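Local coordinates for PUA domain-containing protein (Aeropyrum pernix, PDB 2CX0) that is of unknown function but carries a PUA domain, so it probably binds RNA, perhaps in translation initiation, at residues A[88-102]-A[120-134]. Residues are numbered along the deposited sequence; the frame is centred on the assembly and turned at random.
Sequences VDWLKGVVLVDKGAA and EGSFTRGDVVAALYH. With SO4 (sulfate ion), chain B.
Strand 93-97 runs parallel to strand 128-133, V95 N donating to A130 O, V95 O accepting from L132 N and V97 N donating to L132 O, while V94 pairs antiparallel with E120 through both its N and its O. At the far end H134 N gives V97 O a nearly straight bond (3.0 Å, 173°). V94 and L96 share one face of the sheet with A130 and L132, L96 CD2 lying 4.0 Å from L132 CB; L91, from the turn before the strand, adds its CD1 against A130 CB (3.5 Å). On the other face the F123 ring comes against G93, CD2 3.6 Å from G93 CA, where a side chain would clash; V129 CG1 covers one ring face over its centre. E120 rests OE1 on V94 CG2 and OE2 on L96 CD1, while OE1 forms a salt bridge with R137. The chi1 of Y133 (173°) swings its ring back along K99, OH in van der Waals contact with K99 CE (3.3 Å). With an alanine here the first turn of helix 99-107 would probably lose its packing at K99 and A102 CB, leaving a gap beside V97 O. D98 OD1 caps that helix at A101 N; K99 N donates to O3 of a sulfate, probably from the crystallisation liquor. Strand 93-97 thus lies inside the PUA domain's mixed sheet, parallel to strand 128-133 and antiparallel to strand 116-121.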
loop_
_atom_site.group_PDB
_atom_site.type_symbol
_atom_site.label_atom_id
_atom_site.label_comp_id
_atom_site.label_asym_id
_atom_site.label_seq_id
_atom_site.Cartn_x
_atom_site.Cartn_y
_atom_site.Cartn_z
ATOM N N VAL A 88 -5.364 9.142 1.251
ATOM C CA VAL A 88 -5.984 7.836 1.465
ATOM C C VAL A 88 -7.451 7.840 1.186
ATOM O O VAL A 88 -8.137 6.797 1.292
ATOM C CB VAL A 88 -5.791 7.383 2.936
ATOM C CG1 VAL A 88 -4.309 7.100 3.146
ATOM C CG2 VAL A 88 -6.296 8.506 3.932
ATOM N N ASP A 89 -7.968 9.016 0.830
ATOM C CA ASP A 89 -9.410 9.103 0.616
ATOM C C ASP A 89 -9.906 8.292 -0.598
ATOM O O ASP A 89 -11.065 7.959 -0.670
ATOM C CB ASP A 89 -9.867 10.573 0.523
ATOM C CG ASP A 89 -11.373 10.699 0.601
ATOM O OD1 ASP A 89 -11.905 10.448 1.698
ATOM O OD2 ASP A 89 -12.026 11.007 -0.444
ATOM N N TRP A 90 -9.017 7.967 -1.517
ATOM C CA TRP A 90 -9.379 7.164 -2.677
ATOM C C TRP A 90 -9.494 5.643 -2.370
ATOM O O TRP A 90 -9.963 4.851 -3.209
ATOM C CB TRP A 90 -8.356 7.405 -3.782
ATOM C CG TRP A 90 -6.965 6.959 -3.457
ATOM C CD1 TRP A 90 -6.057 7.583 -2.629
ATOM C CD2 TRP A 90 -6.317 5.773 -3.939
ATOM N NE1 TRP A 90 -4.892 6.854 -2.562
ATOM C CE2 TRP A 90 -5.019 5.739 -3.361
ATOM C CE3 TRP A 90 -6.704 4.737 -4.805
ATOM C CZ2 TRP A 90 -4.099 4.699 -3.631
ATOM C CZ3 TRP A 90 -5.792 3.693 -5.071
ATOM C CH2 TRP A 90 -4.505 3.687 -4.482
ATOM N N LEU A 91 -9.057 5.231 -1.178
ATOM C CA LEU A 91 -9.180 3.811 -0.767
ATOM C C LEU A 91 -10.589 3.583 -0.273
ATOM O O LEU A 91 -11.247 4.528 0.185
ATOM C CB LEU A 91 -8.224 3.508 0.394
ATOM C CG LEU A 91 -6.750 3.818 0.052
ATOM C CD1 LEU A 91 -5.925 3.583 1.409
ATOM C CD2 LEU A 91 -6.208 2.964 -1.086
ATOM N N LYS A 92 -11.068 2.343 -0.338
ATOM C CA LYS A 92 -12.437 2.046 0.161
ATOM C C LYS A 92 -12.496 2.269 1.689
ATOM O O LYS A 92 -13.532 2.629 2.252
ATOM C CB LYS A 92 -12.763 0.618 -0.164
ATOM C CG LYS A 92 -13.037 0.446 -1.657
ATOM C CD LYS A 92 -13.602 -0.932 -1.932
ATOM C CE LYS A 92 -13.912 -1.127 -3.415
ATOM N NZ LYS A 92 -15.284 -0.680 -3.814
ATOM N N GLY A 93 -11.380 2.030 2.368
ATOM C CA GLY A 93 -11.394 2.265 3.798
ATOM C C GLY A 93 -10.016 2.339 4.438
ATOM O O GLY A 93 -8.996 2.011 3.815
ATOM N N VAL A 94 -9.984 2.829 5.662
ATOM C CA VAL A 94 -8.743 2.850 6.395
ATOM C C VAL A 94 -9.126 2.443 7.836
ATOM O O VAL A 94 -10.289 2.624 8.246
ATOM C CB VAL A 94 -8.052 4.229 6.417
ATOM C CG1 VAL A 94 -7.548 4.630 5.009
ATOM C CG2 VAL A 94 -8.938 5.194 7.046
ATOM N N VAL A 95 -8.133 1.920 8.570
ATOM C CA VAL A 95 -8.320 1.469 9.948
ATOM C C VAL A 95 -7.312 2.232 10.747
ATOM O O VAL A 95 -6.123 2.266 10.376
ATOM C CB VAL A 95 -8.036 -0.058 10.052
ATOM C CG1 VAL A 95 -8.103 -0.510 11.495
ATOM C CG2 VAL A 95 -9.079 -0.842 9.185
ATOM N N LEU A 96 -7.766 2.866 11.826
ATOM C CA LEU A 96 -6.887 3.645 12.667
ATOM C C LEU A 96 -6.434 2.736 13.778
ATOM O O LEU A 96 -7.228 1.915 14.279
ATOM C CB LEU A 96 -7.654 4.836 13.237
ATOM C CG LEU A 96 -8.339 5.692 12.169
ATOM C CD1 LEU A 96 -9.095 6.852 12.845
ATOM C CD2 LEU A 96 -7.283 6.201 11.178
ATOM N N VAL A 97 -5.166 2.870 14.164
ATOM C CA VAL A 97 -4.575 1.959 15.167
ATOM C C VAL A 97 -3.866 2.722 16.273
ATOM O O VAL A 97 -3.444 3.878 16.095
ATOM C CB VAL A 97 -3.565 0.948 14.507
ATOM C CG1 VAL A 97 -4.189 0.281 13.275
ATOM C CG2 VAL A 97 -2.189 1.705 14.057
ATOM N N ASP A 98 -3.719 2.045 17.422
ATOM C CA ASP A 98 -3.041 2.632 18.554
ATOM C C ASP A 98 -1.515 2.637 18.362
ATOM O O ASP A 98 -1.004 2.076 17.396
ATOM C CB ASP A 98 -3.474 1.975 19.885
ATOM C CG ASP A 98 -3.154 0.490 20.003
ATOM O OD1 ASP A 98 -2.209 -0.015 19.406
ATOM O OD2 ASP A 98 -3.859 -0.190 20.773
ATOM N N LYS A 99 -0.788 3.300 19.259
ATOM C CA LYS A 99 0.655 3.408 19.109
ATOM C C LYS A 99 1.374 2.060 19.095
ATOM O O LYS A 99 2.224 1.822 18.276
ATOM C CB LYS A 99 1.275 4.302 20.227
ATOM C CG LYS A 99 2.795 4.382 20.137
ATOM C CD LYS A 99 3.378 5.207 21.329
ATOM C CE LYS A 99 3.205 6.703 21.122
ATOM N NZ LYS A 99 3.946 7.465 22.204
ATOM N N GLY A 100 1.037 1.167 20.028
ATOM C CA GLY A 100 1.697 -0.147 20.028
ATOM C C GLY A 100 1.456 -0.905 18.705
ATOM O O GLY A 100 2.357 -1.605 18.204
ATOM N N ALA A 101 0.259 -0.766 18.142
ATOM C CA ALA A 101 -0.035 -1.437 16.883
ATOM C C ALA A 101 0.696 -0.781 15.721
ATOM O O ALA A 101 1.169 -1.504 14.834
ATOM C CB ALA A 101 -1.571 -1.483 16.598
ATOM N N ALA A 102 0.813 0.545 15.727
ATOM C CA ALA A 102 1.527 1.262 14.641
ATOM C C ALA A 102 2.977 0.768 14.677
ATOM O O ALA A 102 3.569 0.477 13.662
ATOM C CB ALA A 102 1.507 2.808 14.871
ATOM N N GLU A 120 -12.749 3.872 9.069
ATOM C CA GLU A 120 -13.290 4.886 8.197
ATOM C C GLU A 120 -13.590 4.273 6.863
ATOM O O GLU A 120 -12.854 3.370 6.372
ATOM C CB GLU A 120 -12.283 6.040 7.960
ATOM C CG GLU A 120 -12.107 6.953 9.151
ATOM C CD GLU A 120 -10.939 7.929 9.023
ATOM O OE1 GLU A 120 -10.379 8.109 7.916
ATOM O OE2 GLU A 120 -10.593 8.542 10.052
ATOM N N GLY A 121 -14.645 4.786 6.233
ATOM C CA GLY A 121 -14.984 4.241 4.923
ATOM C C GLY A 121 -15.911 3.050 5.045
ATOM O O GLY A 121 -16.436 2.773 6.136
ATOM N N SER A 122 -16.078 2.320 3.942
ATOM C CA SER A 122 -16.967 1.167 3.884
ATOM C C SER A 122 -16.253 0.098 3.058
ATOM O O SER A 122 -15.807 0.373 1.945
ATOM C CB SER A 122 -18.276 1.599 3.215
ATOM O OG SER A 122 -19.166 0.506 3.151
ATOM N N PHE A 123 -16.094 -1.109 3.587
ATOM C CA PHE A 123 -15.390 -2.127 2.844
ATOM C C PHE A 123 -15.812 -3.497 3.313
ATOM O O PHE A 123 -16.413 -3.647 4.409
ATOM C CB PHE A 123 -13.860 -1.966 2.992
ATOM C CG PHE A 123 -13.379 -1.900 4.400
ATOM C CD1 PHE A 123 -13.120 -3.058 5.139
ATOM C CD2 PHE A 123 -13.145 -0.649 4.998
ATOM C CE1 PHE A 123 -12.631 -2.955 6.473
ATOM C CE2 PHE A 123 -12.672 -0.544 6.288
ATOM C CZ PHE A 123 -12.413 -1.697 7.034
ATOM N N THR A 124 -15.510 -4.496 2.496
ATOM C CA THR A 124 -15.846 -5.849 2.894
ATOM C C THR A 124 -14.565 -6.671 2.985
ATOM O O THR A 124 -13.508 -6.240 2.521
ATOM C CB THR A 124 -16.829 -6.497 1.855
ATOM O OG1 THR A 124 -16.212 -6.500 0.573
ATOM C CG2 THR A 124 -18.098 -5.698 1.754
ATOM N N ARG A 125 -14.672 -7.860 3.596
ATOM C CA ARG A 125 -13.541 -8.763 3.699
ATOM C C ARG A 125 -12.927 -8.883 2.306
ATOM O O ARG A 125 -13.663 -9.019 1.315
ATOM C CB ARG A 125 -14.038 -10.151 4.191
ATOM C CG ARG A 125 -13.071 -11.299 4.006
ATOM C CD ARG A 125 -13.494 -12.510 4.831
ATOM N NE ARG A 125 -14.446 -12.104 5.850
ATOM C CZ ARG A 125 -14.512 -12.610 7.078
ATOM N NH1 ARG A 125 -13.659 -13.563 7.467
ATOM N NH2 ARG A 125 -15.450 -12.165 7.908
ATOM N N GLY A 126 -11.595 -8.820 2.205
ATOM C CA GLY A 126 -10.953 -8.973 0.899
ATOM C C GLY A 126 -10.583 -7.661 0.226
ATOM O O GLY A 126 -9.760 -7.653 -0.723
ATOM N N ASP A 127 -11.174 -6.553 0.686
ATOM C CA ASP A 127 -10.881 -5.226 0.119
ATOM C C ASP A 127 -9.537 -4.738 0.572
ATOM O O ASP A 127 -9.060 -5.147 1.673
ATOM C CB ASP A 127 -11.891 -4.192 0.576
ATOM C CG ASP A 127 -13.157 -4.171 -0.317
ATOM O OD1 ASP A 127 -13.030 -4.606 -1.474
ATOM O OD2 ASP A 127 -14.220 -3.703 0.149
ATOM N N VAL A 128 -8.934 -3.880 -0.259
ATOM C CA VAL A 128 -7.662 -3.257 0.052
ATOM C C VAL A 128 -7.911 -2.080 1.008
ATOM O O VAL A 128 -8.740 -1.209 0.731
ATOM C CB VAL A 128 -6.994 -2.687 -1.210
ATOM C CG1 VAL A 128 -5.648 -2.047 -0.833
ATOM C CG2 VAL A 128 -6.843 -3.803 -2.274
ATOM N N VAL A 129 -7.190 -2.065 2.129
ATOM C CA VAL A 129 -7.306 -0.956 3.066
ATOM C C VAL A 129 -5.923 -0.578 3.573
ATOM O O VAL A 129 -4.955 -1.354 3.405
ATOM C CB VAL A 129 -8.182 -1.304 4.287
ATOM C CG1 VAL A 129 -9.607 -1.684 3.820
ATOM C CG2 VAL A 129 -7.502 -2.511 5.152
ATOM N N ALA A 130 -5.821 0.594 4.206
ATOM C CA ALA A 130 -4.560 1.035 4.784
ATOM C C ALA A 130 -4.742 1.180 6.284
ATOM O O ALA A 130 -5.835 1.567 6.715
ATOM C CB ALA A 130 -4.106 2.428 4.215
ATOM N N ALA A 131 -3.688 0.882 7.051
ATOM C CA ALA A 131 -3.737 1.062 8.497
ATOM C C ALA A 131 -2.926 2.326 8.820
ATOM O O ALA A 131 -1.762 2.433 8.421
ATOM C CB ALA A 131 -3.126 -0.124 9.225
ATOM N N LEU A 132 -3.523 3.231 9.613
ATOM C CA LEU A 132 -2.848 4.497 9.940
ATOM C C LEU A 132 -2.741 4.677 11.456
ATOM O O LEU A 132 -3.694 4.395 12.221
ATOM C CB LEU A 132 -3.678 5.716 9.457
ATOM C CG LEU A 132 -3.529 6.170 7.999
ATOM C CD1 LEU A 132 -3.737 4.962 7.024
ATOM C CD2 LEU A 132 -4.672 7.243 7.749
ATOM N N TYR A 133 -1.603 5.186 11.890
ATOM C CA TYR A 133 -1.447 5.480 13.346
ATOM C C TYR A 133 -2.469 6.609 13.581
ATOM O O TYR A 133 -2.409 7.646 12.891
ATOM C CB TYR A 133 -0.022 5.990 13.593
ATOM C CG TYR A 133 0.203 6.472 15.012
ATOM C CD1 TYR A 133 -0.505 5.906 16.089
ATOM C CD2 TYR A 133 1.149 7.460 15.290
ATOM C CE1 TYR A 133 -0.254 6.331 17.442
ATOM C CE2 TYR A 133 1.407 7.880 16.610
ATOM C CZ TYR A 133 0.715 7.321 17.667
ATOM O OH TYR A 133 1.015 7.773 18.935
ATOM N N HIS A 134 -3.386 6.434 14.530
ATOM C CA HIS A 134 -4.443 7.421 14.753
ATOM C C HIS A 134 -4.015 8.853 15.082
ATOM O O HIS A 134 -4.579 9.793 14.552
ATOM C CB HIS A 134 -5.405 6.943 15.837
ATOM C CG HIS A 134 -4.929 7.215 17.230
ATOM N ND1 HIS A 134 -5.262 8.368 17.914
ATOM C CD2 HIS A 134 -4.085 6.532 18.034
ATOM C CE1 HIS A 134 -4.636 8.379 19.079
ATOM N NE2 HIS A 134 -3.917 7.281 19.181
HETATM S S SO4 B . -2.147 4.818 22.392
HETATM O O1 SO4 B . -2.148 3.444 22.923
HETATM O O2 SO4 B . -1.069 5.559 23.077
HETATM O O3 SO4 B . -1.984 4.939 20.923
HETATM O O4 SO4 B . -3.403 5.437 22.778
HETATM O O HOH W 1 -9.561 0.276 -1.310
#